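Local coordinates for peroxinectin A (Dictyostelium discoideum, PDB 6ERC), which is a secreted heme peroxidase that uses hydrogen peroxide to oxidise phenolic donors, and has iodide and thiocyanate peroxidase activity, at residues A[112-120]-A[381-390]; A[160-168]-A[185-193]. All coordinates share one frame; numbering follows the deposited sequence.

Interaction 1 (A[112-120]-A[381-390]). With HEM (protoporphyrin IX containing Fe), chain F; BMA (beta-D-mannopyranose), chain H.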
# COMPACT_ATOMS: atom_id res chain seq x y z
N LYS A 112 -2.00 25.03 -17.14
CA LYS A 112 -2.63 24.36 -16.01
C LYS A 112 -1.79 23.17 -15.55
O LYS A 112 -1.19 22.46 -16.36
CB LYS A 112 -4.03 23.89 -16.38
CG LYS A 112 -5.04 25.02 -16.56
CD LYS A 112 -5.42 25.63 -15.22
CE LYS A 112 -6.53 26.66 -15.37
NZ LYS A 112 -6.94 27.22 -14.06
N THR A 113 -1.76 22.95 -14.24
CA THR A 113 -0.95 21.89 -13.65
C THR A 113 -1.69 21.24 -12.49
O THR A 113 -2.70 21.75 -12.00
CB THR A 113 0.40 22.42 -13.15
OG1 THR A 113 0.18 23.45 -12.17
CG2 THR A 113 1.22 22.99 -14.29
N MET A 114 -1.17 20.09 -12.07
CA MET A 114 -1.61 19.42 -10.86
C MET A 114 -0.44 19.34 -9.89
O MET A 114 0.69 19.08 -10.29
CB MET A 114 -2.14 18.02 -11.16
CG MET A 114 -3.42 18.00 -11.97
SD MET A 114 -3.97 16.34 -12.36
CE MET A 114 -2.75 15.86 -13.58
N ASN A 115 -0.72 19.59 -8.61
CA ASN A 115 0.33 19.60 -7.60
C ASN A 115 1.09 18.29 -7.60
O ASN A 115 0.50 17.21 -7.66
CB ASN A 115 -0.28 19.85 -6.22
CG ASN A 115 -0.91 21.22 -6.10
OD1 ASN A 115 -1.97 21.48 -6.67
ND2 ASN A 115 -0.26 22.11 -5.36
N TYR A 116 2.42 18.38 -7.55
CA TYR A 116 3.26 17.22 -7.28
C TYR A 116 4.55 17.68 -6.62
O TYR A 116 5.17 18.64 -7.08
CB TYR A 116 3.58 16.44 -8.55
CG TYR A 116 4.50 15.26 -8.31
CD1 TYR A 116 5.88 15.42 -8.30
CD2 TYR A 116 3.99 13.99 -8.09
CE1 TYR A 116 6.72 14.36 -8.08
CE2 TYR A 116 4.83 12.91 -7.87
CZ TYR A 116 6.19 13.10 -7.86
OH TYR A 116 7.03 12.04 -7.64
N PHE A 117 4.94 16.98 -5.56
CA PHE A 117 6.16 17.28 -4.83
C PHE A 117 7.04 16.04 -4.83
O PHE A 117 6.56 14.93 -4.57
CB PHE A 117 5.85 17.72 -3.41
CG PHE A 117 5.19 19.06 -3.33
CD1 PHE A 117 3.82 19.18 -3.47
CD2 PHE A 117 5.94 20.21 -3.13
CE1 PHE A 117 3.20 20.42 -3.41
CE2 PHE A 117 5.33 21.44 -3.06
CZ PHE A 117 3.96 21.55 -3.20
N ARG A 118 8.32 16.23 -5.13
CA ARG A 118 9.22 15.09 -5.29
C ARG A 118 9.52 14.44 -3.95
O ARG A 118 9.50 15.09 -2.90
CB ARG A 118 10.52 15.54 -5.97
CG ARG A 118 10.31 16.09 -7.38
CD ARG A 118 11.62 16.29 -8.12
NE ARG A 118 12.27 15.02 -8.43
CZ ARG A 118 13.35 14.89 -9.20
NH1 ARG A 118 13.92 15.96 -9.73
NH2 ARG A 118 13.87 13.70 -9.42
N THR A 119 9.79 13.14 -3.99
CA THR A 119 10.02 12.37 -2.78
C THR A 119 11.28 12.83 -2.07
O THR A 119 12.28 13.17 -2.70
CB THR A 119 10.11 10.89 -3.12
OG1 THR A 119 8.96 10.50 -3.86
CG2 THR A 119 10.20 10.05 -1.84
N ARG A 120 11.23 12.82 -0.74
CA ARG A 120 12.41 13.12 0.05
C ARG A 120 13.56 12.22 -0.36
O ARG A 120 13.41 11.00 -0.51
CB ARG A 120 12.11 12.94 1.54
CG ARG A 120 13.28 13.22 2.49
CD ARG A 120 12.93 12.84 3.91
NE ARG A 120 14.09 12.75 4.78
CZ ARG A 120 14.03 12.43 6.07
NH1 ARG A 120 12.86 12.16 6.64
NH2 ARG A 120 15.14 12.36 6.79
N SER A 381 -1.29 9.57 -13.20
CA SER A 381 -0.23 10.54 -13.45
C SER A 381 0.75 10.61 -12.29
O SER A 381 1.97 10.66 -12.49
CB SER A 381 -0.84 11.92 -13.71
OG SER A 381 -1.70 11.89 -14.83
N ARG A 382 0.24 10.62 -11.05
CA ARG A 382 1.12 10.66 -9.89
C ARG A 382 2.09 9.49 -9.89
O ARG A 382 3.25 9.64 -9.52
CB ARG A 382 0.29 10.69 -8.60
CG ARG A 382 -0.43 12.01 -8.36
CD ARG A 382 -0.97 12.11 -6.94
NE ARG A 382 0.08 12.38 -5.96
CZ ARG A 382 0.61 13.58 -5.72
NH1 ARG A 382 0.20 14.64 -6.40
NH2 ARG A 382 1.57 13.72 -4.81
N ASN A 383 1.62 8.31 -10.31
CA ASN A 383 2.50 7.15 -10.36
C ASN A 383 3.59 7.34 -11.40
O ASN A 383 4.78 7.11 -11.12
CB ASN A 383 1.69 5.89 -10.64
CG ASN A 383 0.69 5.58 -9.54
OD1 ASN A 383 0.95 5.84 -8.36
ND2 ASN A 383 -0.45 5.02 -9.91
N LEU A 384 3.22 7.76 -12.61
CA LEU A 384 4.21 8.02 -13.65
C LEU A 384 5.24 9.04 -13.18
O LEU A 384 6.44 8.85 -13.36
CB LEU A 384 3.52 8.50 -14.93
CG LEU A 384 3.09 7.42 -15.93
CD1 LEU A 384 4.29 6.70 -16.52
CD2 LEU A 384 2.13 6.43 -15.30
N GLN A 385 4.77 10.14 -12.59
CA GLN A 385 5.70 11.12 -12.03
C GLN A 385 6.64 10.47 -11.03
O GLN A 385 7.86 10.68 -11.09
CB GLN A 385 4.91 12.25 -11.36
CG GLN A 385 4.17 13.13 -12.32
CD GLN A 385 5.07 14.11 -13.03
OE1 GLN A 385 5.23 14.05 -14.25
NE2 GLN A 385 5.67 15.02 -12.28
N ARG A 386 6.10 9.69 -10.09
CA ARG A 386 6.91 9.10 -9.04
C ARG A 386 7.98 8.18 -9.61
O ARG A 386 9.13 8.19 -9.16
CB ARG A 386 6.02 8.34 -8.05
CG ARG A 386 6.69 7.99 -6.72
CD ARG A 386 6.92 9.21 -5.85
NE ARG A 386 5.69 9.96 -5.60
CZ ARG A 386 5.64 11.12 -4.95
NH1 ARG A 386 6.75 11.68 -4.49
NH2 ARG A 386 4.48 11.73 -4.77
N ASN A 387 7.62 7.37 -10.62
CA ASN A 387 8.62 6.53 -11.27
C ASN A 387 9.69 7.38 -11.94
O ASN A 387 10.89 7.08 -11.84
CB ASN A 387 7.94 5.62 -12.30
CG ASN A 387 7.10 4.54 -11.66
OD1 ASN A 387 7.59 3.45 -11.36
ND2 ASN A 387 5.82 4.83 -11.44
N ARG A 388 9.28 8.45 -12.63
CA ARG A 388 10.25 9.34 -13.26
C ARG A 388 10.98 10.19 -12.23
O ARG A 388 12.14 10.57 -12.45
CB ARG A 388 9.53 10.23 -14.28
CG ARG A 388 8.92 9.45 -15.43
CD ARG A 388 7.98 10.29 -16.26
NE ARG A 388 7.42 9.53 -17.37
CZ ARG A 388 6.67 10.06 -18.34
NH1 ARG A 388 6.39 11.35 -18.33
NH2 ARG A 388 6.21 9.28 -19.31
N ASP A 389 10.33 10.48 -11.10
CA ASP A 389 11.00 11.15 -9.99
C ASP A 389 12.11 10.27 -9.42
O ASP A 389 13.22 10.74 -9.16
CB ASP A 389 9.98 11.51 -8.91
CG ASP A 389 10.60 12.15 -7.69
OD1 ASP A 389 11.83 12.36 -7.66
OD2 ASP A 389 9.85 12.45 -6.74
N HIS A 390 11.82 8.98 -9.22
CA HIS A 390 12.78 8.06 -8.63
C HIS A 390 13.80 7.54 -9.64
O HIS A 390 14.76 6.89 -9.23
CB HIS A 390 12.06 6.86 -8.00
CG HIS A 390 11.21 7.22 -6.82
ND1 HIS A 390 10.77 6.28 -5.91
CD2 HIS A 390 10.71 8.41 -6.41
CE1 HIS A 390 10.04 6.88 -4.99
NE2 HIS A 390 9.98 8.17 -5.26
CHA HEM F . 0.69 5.02 -3.12
CHB HEM F . -4.01 6.13 -3.14
CHC HEM F . -5.11 1.40 -3.32
CHD HEM F . -0.39 0.32 -3.54
C1A HEM F . -0.48 5.73 -3.18
C2A HEM F . -0.60 7.16 -3.31
C3A HEM F . -1.90 7.48 -3.32
C4A HEM F . -2.65 6.25 -3.19
CMA HEM F . -2.52 8.89 -3.44
CAA HEM F . 0.59 8.12 -3.44
CBA HEM F . 0.55 8.69 -4.85
CGA HEM F . 1.92 9.16 -5.25
O1A HEM F . 2.85 8.32 -5.34
O2A HEM F . 2.08 10.38 -5.49
C1B HEM F . -4.71 4.95 -3.17
C2B HEM F . -6.14 4.83 -3.12
C3B HEM F . -6.45 3.52 -3.17
C4B HEM F . -5.21 2.77 -3.25
CMB HEM F . -7.07 6.05 -3.03
CAB HEM F . -7.84 2.84 -3.15
CBB HEM F . -8.99 3.51 -3.16
C1C HEM F . -3.93 0.68 -3.40
C2C HEM F . -3.80 -0.76 -3.50
C3C HEM F . -2.49 -1.06 -3.56
C4C HEM F . -1.76 0.19 -3.50
CMC HEM F . -5.04 -1.69 -3.52
CAC HEM F . -1.72 -2.40 -3.67
CBC HEM F . -2.26 -3.62 -3.71
C1D HEM F . 0.31 1.49 -3.41
C2D HEM F . 1.74 1.61 -3.29
C3D HEM F . 2.03 2.91 -3.18
C4D HEM F . 0.80 3.66 -3.21
CMD HEM F . 2.73 0.43 -3.32
CAD HEM F . 3.42 3.56 -3.02
CBD HEM F . 3.76 3.40 -1.54
CGD HEM F . 4.57 4.57 -1.04
O1D HEM F . 3.95 5.60 -0.65
O2D HEM F . 5.82 4.49 -1.00
NA HEM F . -1.75 5.20 -3.10
NB HEM F . -4.17 3.68 -3.24
NC HEM F . -2.67 1.23 -3.41
ND HEM F . -0.23 2.76 -3.35
FE HEM F . -2.18 3.21 -3.24
C1 BMA H . 19.92 13.27 3.84
C2 BMA H . 18.88 14.17 4.58
C3 BMA H . 18.50 13.51 5.93
C4 BMA H . 19.73 12.84 6.60
C5 BMA H . 21.01 13.42 5.98
C6 BMA H . 22.30 12.95 6.64
O2 BMA H . 17.68 14.31 3.83
O3 BMA H . 17.45 12.58 5.76
O4 BMA H . 19.74 13.10 7.99
O5 BMA H . 21.07 13.00 4.61
O6 BMA H . 23.18 14.07 6.85

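Interaction 2 (A[160-168]-A[185-193])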
# COMPACT_ATOMS: atom_id res chain seq x y z
N GLU A 160 7.48 5.57 20.34
CA GLU A 160 6.90 5.36 21.67
C GLU A 160 5.83 6.40 21.96
O GLU A 160 4.74 6.07 22.44
CB GLU A 160 7.99 5.42 22.74
CG GLU A 160 8.80 4.15 22.92
CD GLU A 160 8.68 3.59 24.32
OE1 GLU A 160 7.54 3.32 24.76
OE2 GLU A 160 9.72 3.44 25.00
N GLU A 161 6.13 7.68 21.70
CA GLU A 161 5.23 8.75 22.10
C GLU A 161 3.89 8.65 21.37
O GLU A 161 2.83 8.80 21.99
CB GLU A 161 5.88 10.10 21.83
CG GLU A 161 5.18 11.27 22.50
CD GLU A 161 5.96 12.57 22.38
OE1 GLU A 161 6.85 12.65 21.51
OE2 GLU A 161 5.68 13.51 23.16
N ILE A 162 3.92 8.39 20.07
CA ILE A 162 2.67 8.25 19.33
C ILE A 162 1.91 7.02 19.81
O ILE A 162 0.68 7.04 19.93
CB ILE A 162 2.94 8.20 17.81
CG1 ILE A 162 1.62 8.14 17.04
CG2 ILE A 162 3.82 7.01 17.46
CD1 ILE A 162 1.77 8.35 15.55
N CYS A 163 2.62 5.92 20.09
CA CYS A 163 1.95 4.71 20.54
C CYS A 163 1.21 4.95 21.85
O CYS A 163 0.02 4.66 21.97
CB CYS A 163 2.97 3.58 20.70
SG CYS A 163 2.21 2.02 21.20
N LYS A 164 1.91 5.49 22.85
CA LYS A 164 1.31 5.66 24.17
C LYS A 164 0.20 6.69 24.19
O LYS A 164 -0.50 6.81 25.20
CB LYS A 164 2.39 6.04 25.19
CG LYS A 164 3.28 4.86 25.58
CD LYS A 164 4.32 5.24 26.62
CE LYS A 164 5.14 4.02 27.03
NZ LYS A 164 6.20 4.35 28.02
N ASN A 165 0.00 7.44 23.10
CA ASN A 165 -1.16 8.31 22.99
C ASN A 165 -2.35 7.61 22.35
O ASN A 165 -3.50 7.98 22.61
CB ASN A 165 -0.82 9.57 22.18
CG ASN A 165 -0.05 10.59 23.00
OD1 ASN A 165 1.11 10.89 22.73
ND2 ASN A 165 -0.71 11.15 24.02
N LEU A 166 -2.09 6.59 21.53
CA LEU A 166 -3.17 5.83 20.90
C LEU A 166 -3.76 4.76 21.81
O LEU A 166 -4.85 4.25 21.52
CB LEU A 166 -2.68 5.18 19.61
CG LEU A 166 -2.65 6.06 18.35
CD1 LEU A 166 -1.95 5.33 17.22
CD2 LEU A 166 -4.06 6.47 17.94
N ARG A 167 -3.07 4.40 22.88
CA ARG A 167 -3.51 3.32 23.76
C ARG A 167 -4.02 3.89 25.07
O ARG A 167 -3.58 4.95 25.53
CB ARG A 167 -2.38 2.32 24.01
CG ARG A 167 -1.09 2.93 24.50
CD ARG A 167 0.04 1.92 24.55
NE ARG A 167 0.25 1.40 25.90
CZ ARG A 167 1.34 0.77 26.30
NH1 ARG A 167 2.35 0.56 25.46
NH2 ARG A 167 1.44 0.35 27.55
N SER A 168 -4.96 3.17 25.68
CA SER A 168 -5.62 3.65 26.89
C SER A 168 -4.71 3.61 28.10
O SER A 168 -4.99 4.30 29.09
CB SER A 168 -6.88 2.81 27.17
OG SER A 168 -6.54 1.46 27.42
N PRO A 185 -12.43 3.31 15.93
CA PRO A 185 -11.16 3.89 16.37
C PRO A 185 -11.37 5.22 17.07
O PRO A 185 -12.46 5.79 17.02
CB PRO A 185 -10.38 4.07 15.05
CG PRO A 185 -11.01 3.11 14.09
CD PRO A 185 -12.46 3.07 14.48
N PRO A 186 -10.34 5.73 17.74
CA PRO A 186 -10.48 6.99 18.48
C PRO A 186 -10.34 8.19 17.55
O PRO A 186 -10.00 8.07 16.37
CB PRO A 186 -9.33 6.93 19.49
CG PRO A 186 -8.28 6.12 18.80
CD PRO A 186 -8.99 5.15 17.88
N LYS A 187 -10.60 9.37 18.11
CA LYS A 187 -10.53 10.61 17.35
C LYS A 187 -9.91 11.71 18.20
O LYS A 187 -9.92 11.66 19.43
CB LYS A 187 -11.92 11.05 16.87
CG LYS A 187 -12.52 10.13 15.81
CD LYS A 187 -14.00 10.42 15.57
CE LYS A 187 -14.86 9.92 16.73
NZ LYS A 187 -16.32 10.04 16.45
N ASN A 188 -9.35 12.72 17.51
CA ASN A 188 -8.79 13.91 18.15
C ASN A 188 -7.68 13.57 19.13
O ASN A 188 -7.41 14.32 20.08
CB ASN A 188 -9.87 14.72 18.87
CG ASN A 188 -10.96 15.20 17.93
OD1 ASN A 188 -10.73 15.37 16.73
ND2 ASN A 188 -12.15 15.42 18.47
N VAL A 189 -7.01 12.44 18.93
CA VAL A 189 -5.95 12.00 19.84
C VAL A 189 -4.76 12.95 19.68
O VAL A 189 -4.21 13.07 18.58
CB VAL A 189 -5.55 10.55 19.57
CG1 VAL A 189 -4.46 10.10 20.54
CG2 VAL A 189 -6.76 9.64 19.66
N PRO A 190 -4.33 13.64 20.74
CA PRO A 190 -3.16 14.52 20.62
C PRO A 190 -1.92 13.74 20.22
O PRO A 190 -1.71 12.60 20.65
CB PRO A 190 -3.02 15.13 22.02
CG PRO A 190 -4.37 14.98 22.64
CD PRO A 190 -4.92 13.70 22.09
N GLY A 191 -1.09 14.37 19.40
CA GLY A 191 0.16 13.77 18.97
C GLY A 191 0.05 12.78 17.83
O GLY A 191 1.08 12.22 17.43
N VAL A 192 -1.14 12.55 17.29
CA VAL A 192 -1.32 11.60 16.20
C VAL A 192 -1.72 12.36 14.94
O VAL A 192 -2.92 12.49 14.65
CB VAL A 192 -2.37 10.54 16.55
CG1 VAL A 192 -2.47 9.50 15.44
CG2 VAL A 192 -2.04 9.87 17.88
N PRO A 193 -0.77 12.88 14.16
CA PRO A 193 -1.12 13.63 12.95
C PRO A 193 -1.70 12.70 11.89
O PRO A 193 -1.06 11.72 11.49
CB PRO A 193 0.22 14.23 12.50
CG PRO A 193 1.24 13.29 13.04
CD PRO A 193 0.69 12.78 14.35

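Interaction 1 (A[112-120]-A[381-390])
Asp389 gathers Tyr116, Arg118 and Thr119 of 112-120 onto one carboxylate. Arg118 grips it side-on: NE (2.8 Å, a salt bridge) and NH2 (3.0 Å) both reach Asp389 OD1 from one face of the carboxylate, and NH2 also bonds Asp389 O at 3.0 Å. OD2 uses its syn lone pair for Thr119 N (2.8 Å) and its anti lone pair for Tyr116 OH (3.0 Å). A leucine in place of Arg118 would probably leave OD1 of Asp389 without its cationic mate and the carbonyls of Asn36 and Phe35 without the donors Arg118 gives them. In the animal heme peroxidase domain helix 379-390 lies tightly against the four-stranded antiparallel sheet containing strand 113-124, and its Arg382 and Arg386 bind a heme propionate. The Tyr116 hydroxyl lies over one guanidinium face of Arg386, and Gln385 CB sits over the ring, 3.8 Å from its centroid. With CG anti to the backbone N (chi1 -165°) and two further bends, Arg386 gives NH1 to Thr119 OG1 at 2.6 Å and NH2 to propionate O2A at 2.8 Å. Toward exposed Asn115 the fit slackens: its carbonyl O receives a weak bond from NH1 of Arg382, whose NE also holds O2A, while Phe117 points away from the helix.

Interaction 2 (A[160-168]-A[185-193])
Leu166, at the C-terminal end of helix 160-166, meets Val192, Val189 and Pro186 of the irregular segment 185-193. Its CB stays back, 5.0 Å from Val192 CG2. At CG the gap closes to 3.9 Å from the same methyl, and the two side chains cross at about a right angle. The chain then divides: chi2 of 172° sends CD1 out anti to CA, where it stays farther off, 4.6 Å from Val192 CG2, and leaves CD2 as the branch turned to the loop, which remains against Val192 CG2 and reaches Pro186 CG at 4.3 Å and Val189 CG1 at 4.5 Å. One branch of Leu166 thus faces three apolar partners spread along the loop. Ile162, a turn earlier in the helix, approaches Val192 CG2 from another direction, its CG1 coming within 4.1 Å of that methyl and of Gly191 O. The loop owes its shape here to a type II beta turn from Val189 to Val192, with Pro190 and Gly191 in the central positions; Gly191 takes a positive phi of 82°, and the closing bond from Val192 N to Val189 O is weak. The turn presents both valines to the helix, so that a loop following the short hairpin of strands 177-179 and 182-184 folds back on a helix that precedes it. Val189 CG1 presses close to the backbone, 3.1 Å from Asn165 O, a carbonyl that also accepts a hydrogen bond from Lys175 NZ. At the more exposed margin the CB of Asn165 lies 3.5 Å from Pro190 O.

Overall arrangement
Interaction 1 is the more deeply buried, its centre about 17 Å from that of the chain against about 22 Å for interaction 2, and it joins segments far apart in sequence, whereas 160-168 and 185-193 are near neighbours nested inside the loop that interaction 1 closes. They share no helix or strand, and their nearest atoms are about 13 Å apart. Chemistry follows place: beside the heme propionate, strand and helix are joined by charged and hydrogen-bonded groups, with arginines serving both cofactor and protein; in the partly buried peripheral pair, a helix and a turn meet mainly through aliphatic side chains.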